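PDB 3BB5: stress responsive alpha-beta protein from Jannaschia sp., which is of unknown function but folds as a dimeric ferredoxin-like alpha-beta protein of the stress responsive A/B barrel family. Local coordinates for residues L55-G61 against Y75-F81; M20-M26 against L115-V121; I44-L48 against H93-A99. One frame throughout, in Å; residues are numbered along the deposited sequence.

Contact 1: residues L55-G61 against Y75-F81; sequences LTEFRHG and YGFLCTF
His60 and Tyr75 make the shortest polar bond between these strands: ND1 of the imidazole lies 2.7 Å from the phenol OH, which sits in the imidazole plane at the ring edge. Either atom could be the donor. NE2 of His60 is bonded to Asp46 of helix 34-48, which leaves the imidazole held at two of its edges. A chi1 of -156° turns the Tyr75 ring away from its own backbone N and across the neighbouring strand, one face over Gly61, whose carbonyl O stands 3.4 Å above the ring centre. At the other end Thr80 O takes two bonds from Thr56, one from the backbone N at 2.9 Å and a longer one from OG1, above the carbonyl plane. The backbones run antiparallel; Arg59 and Leu78 form a hydrogen-bonded pair midway, Gly61 and Gly76 another at the His60 end. These two strands, consecutive in the chain and joined by a long loop, form one edge of the ferredoxin-like sheet (order 2-3-1-4), with 55-62 outermost. Leu55, Phe58, Cys79, Phe77 and Phe81 share the face covered by helices. There the Phe58 ring meets Phe77 at a slant, CE1 to CD2 3.5 Å, planes 55° apart, while Cys79 SG touches the Phe58 edge, 3.7 Å from CD1. Leu55 brings CG to 3.5 Å from Phe81 CE1, and Tyr90 of helix 84-92 packs on both. On the opposite face, Glu57 OE2 bonds to Tyr22 OH of the second subunit, and Leu78 packs on that tyrosine.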
loop_
_atom_site.group_PDB
_atom_site.type_symbol
_atom_site.label_atom_id
_atom_site.label_comp_id
_atom_site.label_asym_id
_atom_site.label_seq_id
_atom_site.Cartn_x
_atom_site.Cartn_y
_atom_site.Cartn_z
ATOM N N LEU A 55 -1.054 16.872 -2.548
ATOM C CA LEU A 55 -1.417 15.634 -1.801
ATOM C C LEU A 55 -2.933 15.545 -1.821
ATOM O O LEU A 55 -3.626 16.200 -1.040
ATOM C CB LEU A 55 -0.918 15.684 -0.356
ATOM C CG LEU A 55 -0.749 14.419 0.490
ATOM C CD1 LEU A 55 -0.234 14.832 1.881
ATOM C CD2 LEU A 55 -1.985 13.602 0.606
ATOM N N THR A 56 -3.455 14.751 -2.735
ATOM C CA THR A 56 -4.863 14.772 -3.023
ATOM C C THR A 56 -5.710 13.939 -2.042
ATOM O O THR A 56 -6.910 14.195 -1.892
ATOM C CB THR A 56 -5.080 14.322 -4.457
ATOM O OG1 THR A 56 -4.490 13.032 -4.623
ATOM C CG2 THR A 56 -4.404 15.286 -5.398
ATOM N N GLU A 57 -5.094 12.968 -1.363
ATOM C CA GLU A 57 -5.795 12.121 -0.416
ATOM C C GLU A 57 -4.812 11.479 0.571
ATOM O O GLU A 57 -3.737 11.041 0.202
ATOM C CB GLU A 57 -6.566 11.063 -1.168
ATOM C CG GLU A 57 -7.587 10.301 -0.333
ATOM C CD GLU A 57 -8.205 9.133 -1.105
ATOM O OE1 GLU A 57 -9.059 9.390 -2.004
ATOM O OE2 GLU A 57 -7.804 7.966 -0.835
ATOM N N PHE A 58 -5.188 11.505 1.851
ATOM C CA PHE A 58 -4.426 10.938 2.940
ATOM C C PHE A 58 -5.373 10.067 3.777
ATOM O O PHE A 58 -6.419 10.499 4.188
ATOM C CB PHE A 58 -3.755 12.021 3.790
ATOM C CG PHE A 58 -3.049 11.466 5.018
ATOM C CD1 PHE A 58 -1.823 10.841 4.904
ATOM C CD2 PHE A 58 -3.633 11.538 6.275
ATOM C CE1 PHE A 58 -1.188 10.298 6.002
ATOM C CE2 PHE A 58 -2.999 10.997 7.369
ATOM C CZ PHE A 58 -1.762 10.372 7.226
ATOM N N ARG A 59 -4.981 8.820 3.975
ATOM C CA ARG A 59 -5.775 7.805 4.639
ATOM C C ARG A 59 -4.887 6.913 5.513
ATOM O O ARG A 59 -3.756 6.595 5.154
ATOM C CB ARG A 59 -6.443 6.914 3.587
ATOM C CG ARG A 59 -7.554 7.583 2.796
ATOM C CD ARG A 59 -8.800 7.858 3.631
ATOM N NE ARG A 59 -9.938 8.076 2.742
ATOM C CZ ARG A 59 -10.204 9.216 2.108
ATOM N NH1 ARG A 59 -9.444 10.293 2.283
ATOM N NH2 ARG A 59 -11.250 9.285 1.292
ATOM N N HIS A 60 -5.409 6.502 6.660
ATOM C CA HIS A 60 -4.652 5.685 7.601
ATOM C C HIS A 60 -5.556 4.710 8.356
ATOM O O HIS A 60 -6.736 4.992 8.580
ATOM C CB HIS A 60 -3.851 6.565 8.566
ATOM C CG HIS A 60 -4.681 7.512 9.375
ATOM N ND1 HIS A 60 -5.238 7.165 10.585
ATOM C CD2 HIS A 60 -5.010 8.811 9.168
ATOM C CE1 HIS A 60 -5.892 8.205 11.082
ATOM N NE2 HIS A 60 -5.783 9.211 10.233
ATOM N N GLY A 61 -5.006 3.555 8.750
ATOM C CA GLY A 61 -5.767 2.659 9.614
ATOM C C GLY A 61 -5.070 1.368 9.969
ATOM O O GLY A 61 -3.976 1.126 9.494
ATOM N N TYR A 75 -0.238 -1.506 11.153
ATOM C CA TYR A 75 -0.810 -0.164 10.887
ATOM C C TYR A 75 -0.108 0.479 9.693
ATOM O O TYR A 75 1.088 0.287 9.475
ATOM C CB TYR A 75 -0.723 0.752 12.147
ATOM C CG TYR A 75 -1.759 1.886 12.165
ATOM C CD1 TYR A 75 -1.491 3.104 11.565
ATOM C CD2 TYR A 75 -3.012 1.716 12.736
ATOM C CE1 TYR A 75 -2.395 4.115 11.555
ATOM C CE2 TYR A 75 -3.949 2.742 12.717
ATOM C CZ TYR A 75 -3.626 3.938 12.120
ATOM O OH TYR A 75 -4.532 4.977 12.075
ATOM N N GLY A 76 -0.855 1.230 8.890
ATOM C CA GLY A 76 -0.251 1.891 7.744
ATOM C C GLY A 76 -1.010 3.076 7.248
ATOM O O GLY A 76 -2.093 3.410 7.741
ATOM N N PHE A 77 -0.406 3.757 6.298
ATOM C CA PHE A 77 -1.086 4.872 5.654
ATOM C C PHE A 77 -0.727 5.010 4.200
ATOM O O PHE A 77 0.164 4.348 3.731
ATOM C CB PHE A 77 -0.925 6.182 6.443
ATOM C CG PHE A 77 0.500 6.656 6.625
ATOM C CD1 PHE A 77 1.230 6.266 7.714
ATOM C CD2 PHE A 77 1.060 7.576 5.751
ATOM C CE1 PHE A 77 2.509 6.756 7.921
ATOM C CE2 PHE A 77 2.318 8.054 5.929
ATOM C CZ PHE A 77 3.050 7.654 7.023
ATOM N N LEU A 78 -1.520 5.825 3.503
ATOM C CA LEU A 78 -1.436 6.064 2.064
ATOM C C LEU A 78 -1.556 7.569 1.780
ATOM O O LEU A 78 -2.519 8.206 2.226
ATOM C CB LEU A 78 -2.559 5.342 1.316
ATOM C CG LEU A 78 -2.314 5.328 -0.204
ATOM C CD1 LEU A 78 -1.356 4.142 -0.635
ATOM C CD2 LEU A 78 -3.617 5.309 -1.006
ATOM N N CYS A 79 -0.575 8.119 1.055
ATOM C CA CYS A 79 -0.710 9.421 0.427
ATOM C C CYS A 79 -0.736 9.254 -1.058
ATOM O O CYS A 79 0.095 8.562 -1.609
ATOM C CB CYS A 79 0.457 10.345 0.753
ATOM S SG CYS A 79 0.810 10.349 2.424
ATOM N N THR A 80 -1.683 9.920 -1.693
ATOM C CA THR A 80 -1.763 10.005 -3.133
ATOM C C THR A 80 -1.226 11.390 -3.533
ATOM O O THR A 80 -1.758 12.376 -3.081
ATOM C CB THR A 80 -3.235 9.835 -3.579
ATOM O OG1 THR A 80 -3.698 8.540 -3.170
ATOM C CG2 THR A 80 -3.394 9.988 -5.089
ATOM N N PHE A 81 -0.186 11.438 -4.367
ATOM C CA PHE A 81 0.384 12.687 -4.880
ATOM C C PHE A 81 0.168 12.843 -6.371
ATOM O O PHE A 81 0.153 11.871 -7.127
ATOM C CB PHE A 81 1.887 12.749 -4.597
ATOM C CG PHE A 81 2.232 12.683 -3.138
ATOM C CD1 PHE A 81 2.025 13.767 -2.325
ATOM C CD2 PHE A 81 2.754 11.522 -2.571
ATOM C CE1 PHE A 81 2.342 13.723 -0.978
ATOM C CE2 PHE A 81 3.069 11.490 -1.230
ATOM C CZ PHE A 81 2.843 12.605 -0.440
#

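Contact 2: residues M20-M26 against L115-V121; sequences MLYHLVM and LVVDLEV. With EDO (1,2-ethanediol), chain G.
His23 ND1 donates to Asp118 OD1 over 2.6 Å, with an N-H...O angle of 174°. The oxygen lies in the imidazole plane and is met on its syn side, and ring and carboxylate are turned only 22° from each other. The two side chains lie alongside and point the same way from a non-hydrogen-bonded pair of the antiparallel strands 21-27 and 114-120. A chi1 of -178° extends His23 away from its own backbone N and carries the ring to this position, where CE1 also comes within 3.3 Å of Val116 CG1. At the other edge, NE2 is 3.2 Å from O2 of a 1,2-ethanediol, probably from the crystallisation liquor, which also bonds to Tyr90 OH. A leucine in place of His23 would probably leave Asp118 OD1 without its donor and the carboxylate less firmly oriented. Asp118 OD2 is engaged by the backbone N of Phe66 of the second subunit, so the carboxylate joins the sheet to the dimer partner. Backbone bonds at the Tyr22-Leu119, Leu24-Val117 and Met26-Leu115 pairs fix the register, and Val121 N adds one to Met20 O. Across the other face of the sheet, Val121 CG2 sits 3.6 Å above the Tyr22 ring plane, a CH-pi contact displaced toward the rim. Leu24 meets Leu24 of the second subunit there, as the two sheets of the ferredoxin-like dimer pack together. The nearly straight, in-plane bond to Asp118 thus fixes the rotation of the imidazole and presents NE2 to the site where the diol sits.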
loop_
_atom_site.group_PDB
_atom_site.type_symbol
_atom_site.label_atom_id
_atom_site.label_comp_id
_atom_site.label_asym_id
_atom_site.label_seq_id
_atom_site.Cartn_x
_atom_site.Cartn_y
_atom_site.Cartn_z
HETATM N N MSE A 20 1.408 9.966 -11.471
HETATM C CA MSE A 20 0.738 10.005 -10.161
HETATM C C MSE A 20 1.294 8.974 -9.206
HETATM O O MSE A 20 1.453 7.837 -9.593
HETATM C CB MSE A 20 -0.747 9.708 -10.359
HETATM C CG MSE A 20 -1.501 9.506 -9.055
HETATM SE SE MSE A 20 -3.387 10.059 -9.147
HETATM C CE MSE A 20 -3.209 12.030 -9.005
ATOM N N LEU A 21 1.525 9.358 -7.949
ATOM C CA LEU A 21 2.253 8.517 -7.012
ATOM C C LEU A 21 1.428 8.146 -5.783
ATOM O O LEU A 21 0.896 9.005 -5.095
ATOM C CB LEU A 21 3.562 9.206 -6.559
ATOM C CG LEU A 21 4.702 9.400 -7.565
ATOM C CD1 LEU A 21 5.766 10.300 -6.917
ATOM C CD2 LEU A 21 5.316 8.070 -8.010
ATOM N N TYR A 22 1.371 6.855 -5.499
ATOM C CA TYR A 22 0.712 6.342 -4.306
ATOM C C TYR A 22 1.828 5.960 -3.359
ATOM O O TYR A 22 2.554 5.032 -3.622
ATOM C CB TYR A 22 -0.158 5.125 -4.634
ATOM C CG TYR A 22 -1.532 5.425 -5.218
ATOM C CD1 TYR A 22 -1.800 6.605 -5.898
ATOM C CD2 TYR A 22 -2.549 4.493 -5.131
ATOM C CE1 TYR A 22 -3.040 6.858 -6.435
ATOM C CE2 TYR A 22 -3.803 4.734 -5.672
ATOM C CZ TYR A 22 -4.040 5.918 -6.320
ATOM O OH TYR A 22 -5.281 6.160 -6.853
ATOM N N HIS A 23 1.950 6.712 -2.272
ATOM C CA HIS A 23 3.012 6.579 -1.251
ATOM C C HIS A 23 2.421 5.803 -0.100
ATOM O O HIS A 23 1.574 6.318 0.588
ATOM C CB HIS A 23 3.407 8.005 -0.810
ATOM C CG HIS A 23 4.518 8.092 0.198
ATOM N ND1 HIS A 23 5.835 7.820 -0.111
ATOM C CD2 HIS A 23 4.515 8.494 1.497
ATOM C CE1 HIS A 23 6.589 8.033 0.957
ATOM N NE2 HIS A 23 5.815 8.442 1.942
ATOM N N LEU A 24 2.833 4.550 0.067
ATOM C CA LEU A 24 2.301 3.674 1.089
ATOM C C LEU A 24 3.364 3.427 2.141
ATOM O O LEU A 24 4.490 3.051 1.828
ATOM C CB LEU A 24 1.840 2.337 0.488
ATOM C CG LEU A 24 1.599 1.167 1.489
ATOM C CD1 LEU A 24 0.335 1.368 2.404
ATOM C CD2 LEU A 24 1.526 -0.220 0.757
ATOM N N VAL A 25 2.987 3.624 3.396
ATOM C CA VAL A 25 3.914 3.514 4.522
ATOM C C VAL A 25 3.321 2.508 5.515
ATOM O O VAL A 25 2.247 2.755 6.059
ATOM C CB VAL A 25 4.142 4.911 5.207
ATOM C CG1 VAL A 25 5.110 4.799 6.375
ATOM C CG2 VAL A 25 4.602 5.951 4.173
HETATM N N MSE A 26 4.002 1.365 5.686
HETATM C CA MSE A 26 3.609 0.313 6.641
HETATM C C MSE A 26 4.518 0.294 7.870
HETATM O O MSE A 26 5.734 0.339 7.765
HETATM C CB MSE A 26 3.609 -1.054 5.957
HETATM C CG MSE A 26 2.714 -1.138 4.706
HETATM SE SE MSE A 26 0.838 -0.720 5.052
HETATM C CE MSE A 26 0.488 -2.040 6.462
ATOM N N LEU A 115 8.331 0.324 6.168
ATOM C CA LEU A 115 8.292 -0.043 4.738
ATOM C C LEU A 115 7.645 1.069 3.941
ATOM O O LEU A 115 6.542 1.460 4.262
ATOM C CB LEU A 115 7.432 -1.307 4.549
ATOM C CG LEU A 115 7.272 -1.786 3.106
ATOM C CD1 LEU A 115 8.527 -2.437 2.644
ATOM C CD2 LEU A 115 6.140 -2.735 2.968
ATOM N N VAL A 116 8.323 1.580 2.917
ATOM C CA VAL A 116 7.759 2.633 2.104
ATOM C C VAL A 116 7.826 2.156 0.634
ATOM O O VAL A 116 8.887 1.763 0.143
ATOM C CB VAL A 116 8.483 3.946 2.336
ATOM C CG1 VAL A 116 7.867 5.059 1.521
ATOM C CG2 VAL A 116 8.466 4.277 3.796
ATOM N N VAL A 117 6.654 2.142 -0.007
ATOM C CA VAL A 117 6.457 1.853 -1.431
ATOM C C VAL A 117 6.024 3.142 -2.128
ATOM O O VAL A 117 5.298 3.937 -1.563
ATOM C CB VAL A 117 5.324 0.829 -1.603
ATOM C CG1 VAL A 117 4.950 0.676 -3.048
ATOM C CG2 VAL A 117 5.705 -0.532 -0.961
ATOM N N ASP A 118 6.485 3.367 -3.343
ATOM C CA ASP A 118 6.063 4.549 -4.114
ATOM C C ASP A 118 5.580 4.087 -5.478
ATOM O O ASP A 118 6.358 3.989 -6.409
ATOM C CB ASP A 118 7.212 5.551 -4.257
ATOM C CG ASP A 118 7.640 6.190 -2.891
ATOM O OD1 ASP A 118 6.829 6.977 -2.333
ATOM O OD2 ASP A 118 8.783 5.906 -2.404
ATOM N N LEU A 119 4.289 3.804 -5.607
ATOM C CA LEU A 119 3.812 3.194 -6.838
ATOM C C LEU A 119 3.474 4.295 -7.811
ATOM O O LEU A 119 2.813 5.238 -7.430
ATOM C CB LEU A 119 2.600 2.284 -6.629
ATOM C CG LEU A 119 2.636 0.971 -5.884
ATOM C CD1 LEU A 119 1.245 0.357 -6.086
ATOM C CD2 LEU A 119 3.736 -0.004 -6.310
ATOM N N GLU A 120 3.964 4.176 -9.051
ATOM C CA GLU A 120 3.618 5.124 -10.097
ATOM C C GLU A 120 2.462 4.497 -10.861
ATOM O O GLU A 120 2.630 3.492 -11.494
ATOM C CB GLU A 120 4.801 5.468 -11.007
ATOM C CG GLU A 120 4.513 6.760 -11.797
ATOM C CD GLU A 120 5.642 7.274 -12.680
ATOM O OE1 GLU A 120 6.768 6.740 -12.633
ATOM O OE2 GLU A 120 5.397 8.248 -13.426
ATOM N N VAL A 121 1.268 5.068 -10.716
ATOM C CA VAL A 121 0.035 4.417 -11.176
ATOM C C VAL A 121 -0.645 5.248 -12.269
ATOM O O VAL A 121 -0.148 6.330 -12.605
ATOM C CB VAL A 121 -0.939 4.152 -10.026
ATOM C CG1 VAL A 121 -0.292 3.227 -8.977
ATOM C CG2 VAL A 121 -1.397 5.450 -9.416
ATOM O OXT VAL A 121 -1.662 4.846 -12.867
HETATM C C1 EDO G . 7.677 8.050 6.318
HETATM O O1 EDO G . 9.054 8.365 6.060
HETATM C C2 EDO G . 6.784 9.296 6.248
HETATM O O2 EDO G . 6.112 9.411 4.973
#

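Contact 3: residues I44-L48 against H93-A99; sequences ILDGL and HPTHQRA
His93 ND1 receives the backbone N-H of Thr95 at 3.0 Å, while Leu48 of the facing helix packs on the same imidazole. His93 is the N-cap of helix 94-105, and the donor approaches a little out of the ring plane with an N-H...N angle of 145°. Its chi1 of -171° folds the ring back beside the first turn, where one of its faces lies against Pro94 CD. Over the opposite face comes Leu48 CD1, 3.5 Å above the plane and centred on the ring, a clear CH-pi contact. The other branch of Leu48, CD2, reaches 4.0 Å from His96 CB. No hydrogen bond crosses between the helices; the rest is van der Waals packing, mostly carbon on carbon. Leu45 CD2 lies 3.6 Å from Ala99 CB, the small methyl allowing the leucine branch close to the second helix, and the same CD2 approaches the His96 ring at its edge. ND1 of His96 is hydrogen-bonded to Ala91 O, and its ring meets that of Tyr90. Toward the outer side, the Arg98 chain, bent at chi3, crosses Ile44 nearly at a right angle and brings NH2 to 3.4 Å from Ile44 CD1. The short segments run antiparallel at 163°, their axes 9.6 Å apart, and join the end of helix 34-48 to the start of helix 94-105 on the helical side of the ferredoxin-like fold. Because ND1 accepts the capping N-H, it is probably unprotonated here; the cap is therefore likely to favour a neutral His93 with its proton on NE2, and protonation of both nitrogens would probably break it.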
loop_
_atom_site.group_PDB
_atom_site.type_symbol
_atom_site.label_atom_id
_atom_site.label_comp_id
_atom_site.label_asym_id
_atom_site.label_seq_id
_atom_site.Cartn_x
_atom_site.Cartn_y
_atom_site.Cartn_z
ATOM N N ILE A 44 -1.455 14.655 13.254
ATOM C CA ILE A 44 -0.573 15.690 12.709
ATOM C C ILE A 44 -0.582 15.685 11.147
ATOM O O ILE A 44 -0.726 16.723 10.508
ATOM C CB ILE A 44 0.867 15.595 13.294
ATOM C CG1 ILE A 44 0.859 16.020 14.773
ATOM C CG2 ILE A 44 1.841 16.444 12.467
ATOM C CD1 ILE A 44 2.091 15.575 15.626
ATOM N N LEU A 45 -0.467 14.508 10.560
ATOM C CA LEU A 45 -0.570 14.351 9.107
ATOM C C LEU A 45 -1.959 14.624 8.491
ATOM O O LEU A 45 -2.033 15.251 7.431
ATOM C CB LEU A 45 -0.040 13.005 8.711
ATOM C CG LEU A 45 1.456 12.779 9.022
ATOM C CD1 LEU A 45 1.846 11.354 8.607
ATOM C CD2 LEU A 45 2.337 13.821 8.342
ATOM N N ASP A 46 -3.043 14.252 9.182
ATOM C CA ASP A 46 -4.403 14.655 8.771
ATOM C C ASP A 46 -4.536 16.180 8.643
ATOM O O ASP A 46 -5.177 16.680 7.720
ATOM C CB ASP A 46 -5.489 14.150 9.732
ATOM C CG ASP A 46 -5.806 12.662 9.554
ATOM O OD1 ASP A 46 -5.598 12.131 8.444
ATOM O OD2 ASP A 46 -6.215 11.999 10.544
ATOM N N GLY A 47 -3.923 16.903 9.573
ATOM C CA GLY A 47 -3.910 18.350 9.535
ATOM C C GLY A 47 -3.116 18.922 8.408
ATOM O O GLY A 47 -3.495 19.931 7.839
ATOM N N LEU A 48 -1.985 18.309 8.102
ATOM C CA LEU A 48 -1.150 18.767 7.005
ATOM C C LEU A 48 -1.731 18.555 5.601
ATOM O O LEU A 48 -1.654 19.459 4.776
ATOM C CB LEU A 48 0.265 18.174 7.096
ATOM C CG LEU A 48 1.207 18.501 5.936
ATOM C CD1 LEU A 48 1.486 20.002 5.872
ATOM C CD2 LEU A 48 2.470 17.640 6.020
ATOM N N HIS A 93 8.356 19.416 4.376
ATOM C CA HIS A 93 7.547 20.309 5.199
ATOM C C HIS A 93 7.823 20.016 6.683
ATOM O O HIS A 93 7.880 18.844 7.069
ATOM C CB HIS A 93 6.053 20.111 4.868
ATOM C CG HIS A 93 5.152 21.126 5.498
ATOM N ND1 HIS A 93 4.836 21.121 6.838
ATOM C CD2 HIS A 93 4.482 22.171 4.961
ATOM C CE1 HIS A 93 4.021 22.131 7.100
ATOM N NE2 HIS A 93 3.795 22.784 5.976
ATOM N N PRO A 94 7.977 21.070 7.521
ATOM C CA PRO A 94 8.290 20.858 8.944
ATOM C C PRO A 94 7.310 19.980 9.697
ATOM O O PRO A 94 7.731 19.218 10.562
ATOM C CB PRO A 94 8.321 22.281 9.552
ATOM C CG PRO A 94 8.046 23.249 8.448
ATOM C CD PRO A 94 7.867 22.510 7.161
ATOM N N THR A 95 6.025 20.069 9.387
ATOM C CA THR A 95 5.009 19.166 9.981
ATOM C C THR A 95 5.277 17.692 9.703
ATOM O O THR A 95 5.167 16.850 10.583
ATOM C CB THR A 95 3.551 19.555 9.531
ATOM O OG1 THR A 95 3.341 20.939 9.802
ATOM C CG2 THR A 95 2.503 18.770 10.317
ATOM N N HIS A 96 5.676 17.374 8.482
ATOM C CA HIS A 96 5.940 15.995 8.133
ATOM C C HIS A 96 7.283 15.462 8.720
ATOM O O HIS A 96 7.410 14.280 9.118
ATOM C CB HIS A 96 5.933 15.821 6.609
ATOM C CG HIS A 96 6.554 14.546 6.203
ATOM N ND1 HIS A 96 7.841 14.469 5.715
ATOM C CD2 HIS A 96 6.127 13.275 6.370
ATOM C CE1 HIS A 96 8.156 13.198 5.550
ATOM N NE2 HIS A 96 7.129 12.456 5.933
ATOM N N GLN A 97 8.292 16.316 8.743
ATOM C CA GLN A 97 9.536 15.948 9.381
ATOM C C GLN A 97 9.334 15.647 10.864
ATOM O O GLN A 97 9.910 14.688 11.386
ATOM C CB GLN A 97 10.595 17.029 9.144
ATOM C CG GLN A 97 11.146 16.975 7.708
ATOM C CD GLN A 97 12.196 18.054 7.436
ATOM O OE1 GLN A 97 11.882 19.243 7.394
ATOM N NE2 GLN A 97 13.437 17.639 7.244
ATOM N N ARG A 98 8.502 16.427 11.544
ATOM C CA ARG A 98 8.152 16.088 12.929
ATOM C C ARG A 98 7.394 14.768 13.073
ATOM O O ARG A 98 7.764 13.937 13.885
ATOM C CB ARG A 98 7.370 17.187 13.595
ATOM C CG ARG A 98 7.524 17.099 15.117
ATOM C CD ARG A 98 6.978 18.284 15.806
ATOM N NE ARG A 98 5.527 18.218 15.865
ATOM C CZ ARG A 98 4.700 18.785 14.996
ATOM N NH1 ARG A 98 5.158 19.492 13.967
ATOM N NH2 ARG A 98 3.393 18.646 15.174
ATOM N N ALA A 99 6.336 14.592 12.290
ATOM C CA ALA A 99 5.550 13.360 12.284
ATOM C C ALA A 99 6.427 12.142 11.943
ATOM O O ALA A 99 6.322 11.122 12.596
ATOM C CB ALA A 99 4.373 13.486 11.312
#

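From the N terminus, strand 21-27 leads into helix 34-48, whose last turn, 44-48, is later met in contact 3, and then into strand 55-62. Contact 1 closes the shortest loop, when strand 75-81 returns beside 55-62. After helix 84-92, the start of helix 94-105 meets residues 44-48, so contact 3 closes a loop with contact 1 nested inside it. Strand 114-120 finally returns to 21-27, and contact 2 encloses both. Contacts 1 and 2 share one sheet through the neighbouring strands 75-81 and 21-27, whereas contact 3 joins the helices above it and touches contact 1 through Leu45 and Asp46. Contacts 2 and 3 do not touch, their nearest atoms being about 6 Å apart.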